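Local coordinates for protein nuclear hormone receptor FTZ-F1 (Drosophila melanogaster, PDB 2XHS) that acts as a nuclear receptor of the NR5A group whose ligand-binding domain binds a Fushi tarazu peptide, and probably regulates transcription, at residues W88-V93 and P207-M212; K155-L160 and N179-L184. All blocks are in the same frame, centred on the assembly; numbering follows the deposited sequence.

Contact 1 (W88-V93 and P207-M212); sequences WSDMLV and PEIHAM
In the helical sandwich of the nuclear receptor ligand-binding domain, Asp-90 and His-210 join two helices through a His-carboxylate hydrogen bond. The donor is His-210 ND1, which lies 2.9 Å from Asp-90 OD1, with an N-H...O angle of 165°. OD1 accepts the bond on its syn side and sits close to the imidazole plane; carboxylate and ring are 30° apart, so the two groups meet nearly flat, edge to edge. CG anti to the backbone N turns ND1 of His-210 to the carboxylate of Asp-90. The other oxygen, Asp-90 OD2, rests 3.5 Å from His-210 CB and 3.8 Å from Ile-209 CG2. One turn on, the contact becomes apolar: Val-93 CG1 touches both Ile-209 CG2 and the terminal CE of selenomethionine Met-212, each at 4.1 Å. Val-93 and Ile-209 lie alongside each other, pointing opposite ways. The segment axes come within 8.8 Å at 109°, a steep crossing of helices 77-102 and 198-224. Helix 135-143 packs on Ile-209 and Met-212 through Leu-137, while helix 148-159 lies against the Asp-90 side of the contact.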
# COMPACT_ATOMS: atom_id res chain seq x y z
N TRP A 88 5.65 -4.23 3.13
CA TRP A 88 4.58 -4.54 2.21
C TRP A 88 3.26 -4.35 2.86
O TRP A 88 2.34 -3.91 2.26
CB TRP A 88 4.70 -5.96 1.69
CG TRP A 88 4.70 -6.94 2.73
CD1 TRP A 88 5.74 -7.35 3.41
CD2 TRP A 88 3.59 -7.65 3.21
NE1 TRP A 88 5.39 -8.28 4.30
CE2 TRP A 88 4.05 -8.49 4.20
CE3 TRP A 88 2.24 -7.67 2.90
CZ2 TRP A 88 3.24 -9.32 4.88
CZ3 TRP A 88 1.44 -8.48 3.58
CH2 TRP A 88 1.93 -9.31 4.55
N SER A 89 3.20 -4.72 4.11
CA SER A 89 2.01 -4.60 4.89
C SER A 89 1.68 -3.18 5.04
O SER A 89 0.56 -2.81 5.00
CB SER A 89 2.22 -5.22 6.24
OG SER A 89 3.52 -5.00 6.68
N ASP A 90 2.67 -2.36 5.24
CA ASP A 90 2.45 -0.97 5.44
C ASP A 90 1.85 -0.29 4.27
O ASP A 90 1.04 0.57 4.42
CB ASP A 90 3.74 -0.30 5.79
CG ASP A 90 3.93 -0.18 7.24
OD1 ASP A 90 4.21 -1.18 7.88
OD2 ASP A 90 3.82 0.93 7.75
N MSE A 91 2.29 -0.63 3.08
CA MSE A 91 1.74 -0.07 1.89
C MSE A 91 0.33 -0.45 1.63
O MSE A 91 -0.41 0.32 1.13
CB MSE A 91 2.59 -0.35 0.69
CG MSE A 91 3.25 0.87 0.17
SE MSE A 91 5.09 0.56 -0.08
CE MSE A 91 5.13 -1.00 -1.06
N LEU A 92 -0.05 -1.65 1.95
CA LEU A 92 -1.38 -2.05 1.63
C LEU A 92 -2.42 -1.24 2.32
O LEU A 92 -3.43 -0.97 1.77
CB LEU A 92 -1.57 -3.50 2.00
CG LEU A 92 -0.79 -4.50 1.21
CD1 LEU A 92 -1.30 -5.82 1.53
CD2 LEU A 92 -0.97 -4.23 -0.23
N VAL A 93 -2.17 -0.90 3.56
CA VAL A 93 -3.09 -0.11 4.32
C VAL A 93 -3.27 1.27 3.75
O VAL A 93 -4.35 1.73 3.54
CB VAL A 93 -2.53 0.01 5.72
CG1 VAL A 93 -3.36 0.88 6.57
CG2 VAL A 93 -2.44 -1.32 6.32
N PRO A 207 3.64 6.19 11.45
CA PRO A 207 3.90 5.36 12.58
C PRO A 207 2.66 4.65 13.01
O PRO A 207 2.74 3.53 13.43
CB PRO A 207 4.29 6.36 13.63
CG PRO A 207 4.49 7.59 12.96
CD PRO A 207 4.35 7.44 11.55
N GLU A 208 1.55 5.34 12.97
CA GLU A 208 0.28 4.79 13.34
C GLU A 208 -0.13 3.71 12.42
O GLU A 208 -0.64 2.72 12.82
CB GLU A 208 -0.75 5.88 13.30
CG GLU A 208 -0.37 7.09 14.07
CD GLU A 208 -1.55 7.90 14.45
OE1 GLU A 208 -2.49 7.34 14.98
OE2 GLU A 208 -1.53 9.11 14.26
N ILE A 209 0.08 3.94 11.15
CA ILE A 209 -0.27 2.99 10.14
C ILE A 209 0.51 1.75 10.35
O ILE A 209 0.01 0.69 10.15
CB ILE A 209 0.14 3.45 8.81
CG1 ILE A 209 -0.86 4.41 8.26
CG2 ILE A 209 0.24 2.30 7.92
CD1 ILE A 209 -0.51 4.84 6.94
N HIS A 210 1.75 1.89 10.73
CA HIS A 210 2.61 0.77 10.92
C HIS A 210 2.09 -0.09 12.01
O HIS A 210 2.10 -1.27 11.92
CB HIS A 210 4.00 1.27 11.23
CG HIS A 210 4.99 0.18 11.48
ND1 HIS A 210 5.38 -0.70 10.51
CD2 HIS A 210 5.68 -0.15 12.58
CE1 HIS A 210 6.25 -1.55 11.01
NE2 HIS A 210 6.45 -1.23 12.27
N ALA A 211 1.59 0.50 13.06
CA ALA A 211 1.12 -0.30 14.14
C ALA A 211 0.02 -1.19 13.65
O ALA A 211 -0.05 -2.33 14.00
CB ALA A 211 0.63 0.57 15.19
N MSE A 212 -0.85 -0.66 12.82
CA MSE A 212 -1.94 -1.43 12.28
C MSE A 212 -1.45 -2.57 11.45
O MSE A 212 -2.05 -3.59 11.44
CB MSE A 212 -2.76 -0.56 11.37
CG MSE A 212 -3.98 0.01 11.94
SE MSE A 212 -4.96 0.65 10.52
CE MSE A 212 -5.22 -0.98 9.71

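Contact 2 (K155-L160 and N179-L184); sequences KFLILL and NVQAAL
Leu-157 lies across from three residues of segment 179-184, and its two methyl groups divide the work. CD2 faces the earlier residues of the segment, touching Val-180 CG1 at 4.1 Å and the CG methylene of Gln-181 at 3.9 Å. CD1 meets the next turn, at Leu-184 CD2, 4.1 Å away.

Each partner is met at a different slant. Leu-157 and Val-180 lie side against side with their tips pointing opposite ways, whereas Gln-181 crosses the leucine at about a right angle, offering the aliphatic part of its chain. Beyond CG that chain stays extended, carrying the amide away from the leucine. Leu-184 approaches on a skew, methyl to methyl.

Val-180 reaches across with one branch: CG1, anti to the backbone N (chi1 -177°), also touches Phe-156 CB at 4.1 Å. Only the root of Phe-156 enters the contact. Its CB starts out toward helix 170-191, but the ring leads away and meets the rings of Phe-18 and Trp-65.

The two segment axes are 9.6 Å apart at closest and run at 155°, close to antiparallel, with Leu-157 and Val-180 nearest each other along the backbones. Leu-206 of helix 198-224 also packs on Leu-157, and Phe-199 of the same helix packs on Leu-184. Cys-153, one turn before Leu-157, extends the seam by touching both Val-180 and Leu-184.

No hydrogen bond or salt bridge spans the two segments. Aliphatic carbons make the closest contacts, so the pairing rests on van der Waals contact and the burial of apolar surface: plain hydrophobic packing that joins neighbouring helices of the ligand-binding domain.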
# COMPACT_ATOMS: atom_id res chain seq x y z
N LYS A 155 4.10 6.89 0.22
CA LYS A 155 4.44 5.56 -0.18
C LYS A 155 5.92 5.35 -0.26
O LYS A 155 6.45 4.38 0.18
CB LYS A 155 3.80 5.28 -1.51
CG LYS A 155 2.92 4.10 -1.48
CD LYS A 155 2.58 3.62 -2.82
CE LYS A 155 2.33 2.16 -2.73
NZ LYS A 155 1.95 1.62 -4.03
N PHE A 156 6.60 6.29 -0.87
CA PHE A 156 8.02 6.27 -0.94
C PHE A 156 8.61 6.43 0.41
O PHE A 156 9.62 5.87 0.71
CB PHE A 156 8.51 7.38 -1.82
CG PHE A 156 8.34 7.11 -3.24
CD1 PHE A 156 9.18 6.27 -3.89
CD2 PHE A 156 7.34 7.70 -3.94
CE1 PHE A 156 9.02 6.03 -5.19
CE2 PHE A 156 7.18 7.44 -5.24
CZ PHE A 156 8.02 6.61 -5.86
N LEU A 157 7.99 7.24 1.22
CA LEU A 157 8.52 7.45 2.50
C LEU A 157 8.49 6.16 3.21
O LEU A 157 9.39 5.82 3.91
CB LEU A 157 7.67 8.44 3.23
CG LEU A 157 8.05 9.83 2.83
CD1 LEU A 157 7.50 10.78 3.76
CD2 LEU A 157 9.49 9.91 2.84
N ILE A 158 7.40 5.45 3.08
CA ILE A 158 7.30 4.18 3.73
C ILE A 158 8.28 3.21 3.20
O ILE A 158 8.93 2.54 3.93
CB ILE A 158 5.94 3.63 3.47
CG1 ILE A 158 4.91 4.51 4.10
CG2 ILE A 158 5.79 2.30 4.03
CD1 ILE A 158 3.55 3.97 4.03
N LEU A 159 8.34 3.09 1.90
CA LEU A 159 9.22 2.18 1.24
C LEU A 159 10.67 2.47 1.39
O LEU A 159 11.46 1.60 1.62
CB LEU A 159 8.92 2.22 -0.24
CG LEU A 159 9.67 1.29 -1.16
CD1 LEU A 159 9.11 -0.05 -1.07
CD2 LEU A 159 9.53 1.77 -2.52
N LEU A 160 11.04 3.70 1.18
CA LEU A 160 12.43 4.07 1.24
C LEU A 160 12.84 4.39 2.62
O LEU A 160 13.07 5.52 2.94
CB LEU A 160 12.63 5.29 0.38
CG LEU A 160 12.56 4.97 -1.09
CD1 LEU A 160 12.77 6.20 -1.84
CD2 LEU A 160 13.66 4.05 -1.34
N ASN A 179 14.77 13.30 0.01
CA ASN A 179 14.21 14.12 -1.04
C ASN A 179 12.74 14.19 -1.04
O ASN A 179 12.16 15.23 -1.19
CB ASN A 179 14.54 13.49 -2.35
CG ASN A 179 15.77 14.00 -2.90
OD1 ASN A 179 15.80 14.40 -4.04
ND2 ASN A 179 16.81 14.02 -2.11
N VAL A 180 12.14 13.05 -0.91
CA VAL A 180 10.72 12.93 -0.93
C VAL A 180 10.11 13.68 0.21
O VAL A 180 9.08 14.26 0.07
CB VAL A 180 10.35 11.50 -0.87
CG1 VAL A 180 8.90 11.35 -0.95
CG2 VAL A 180 10.97 10.81 -2.01
N GLN A 181 10.76 13.67 1.35
CA GLN A 181 10.23 14.38 2.48
C GLN A 181 10.17 15.82 2.15
O GLN A 181 9.23 16.51 2.45
CB GLN A 181 11.19 14.26 3.62
CG GLN A 181 10.92 13.12 4.48
CD GLN A 181 11.45 13.32 5.84
OE1 GLN A 181 10.77 13.05 6.81
NE2 GLN A 181 12.66 13.79 5.92
N ALA A 182 11.23 16.29 1.55
CA ALA A 182 11.32 17.66 1.18
C ALA A 182 10.32 18.01 0.14
O ALA A 182 9.74 19.04 0.17
CB ALA A 182 12.64 17.89 0.69
N ALA A 183 10.15 17.15 -0.83
CA ALA A 183 9.21 17.42 -1.86
C ALA A 183 7.84 17.49 -1.27
O ALA A 183 7.04 18.29 -1.68
CB ALA A 183 9.27 16.37 -2.90
N LEU A 184 7.56 16.61 -0.34
CA LEU A 184 6.29 16.58 0.32
C LEU A 184 6.07 17.81 1.10
O LEU A 184 5.00 18.32 1.15
CB LEU A 184 6.17 15.39 1.24
CG LEU A 184 4.85 15.11 1.94
CD1 LEU A 184 3.72 15.21 1.03
CD2 LEU A 184 4.94 13.74 2.43

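How the contacts relate
After three earlier helices the chain enters helix 77-102, where 88-93 forms one half of contact 1. It then passes the small two-stranded sheet and helix 135-143 before entering helix 148-159, the first side of contact 2. Helix 170-191 closes that short loop of 18 intervening residues. The next helix, 198-224, returns to 88-93 and closes the longer loop of contact 1, so contact 2 is nested inside it. The centres are 15 Å apart, yet the contacts touch: Met-91 packs on Lys-155 and Leu-159, and Asp-90 on Ile-158. Helices 170-191, 148-159, 77-102 and 198-224 are thereby tied into one packed group.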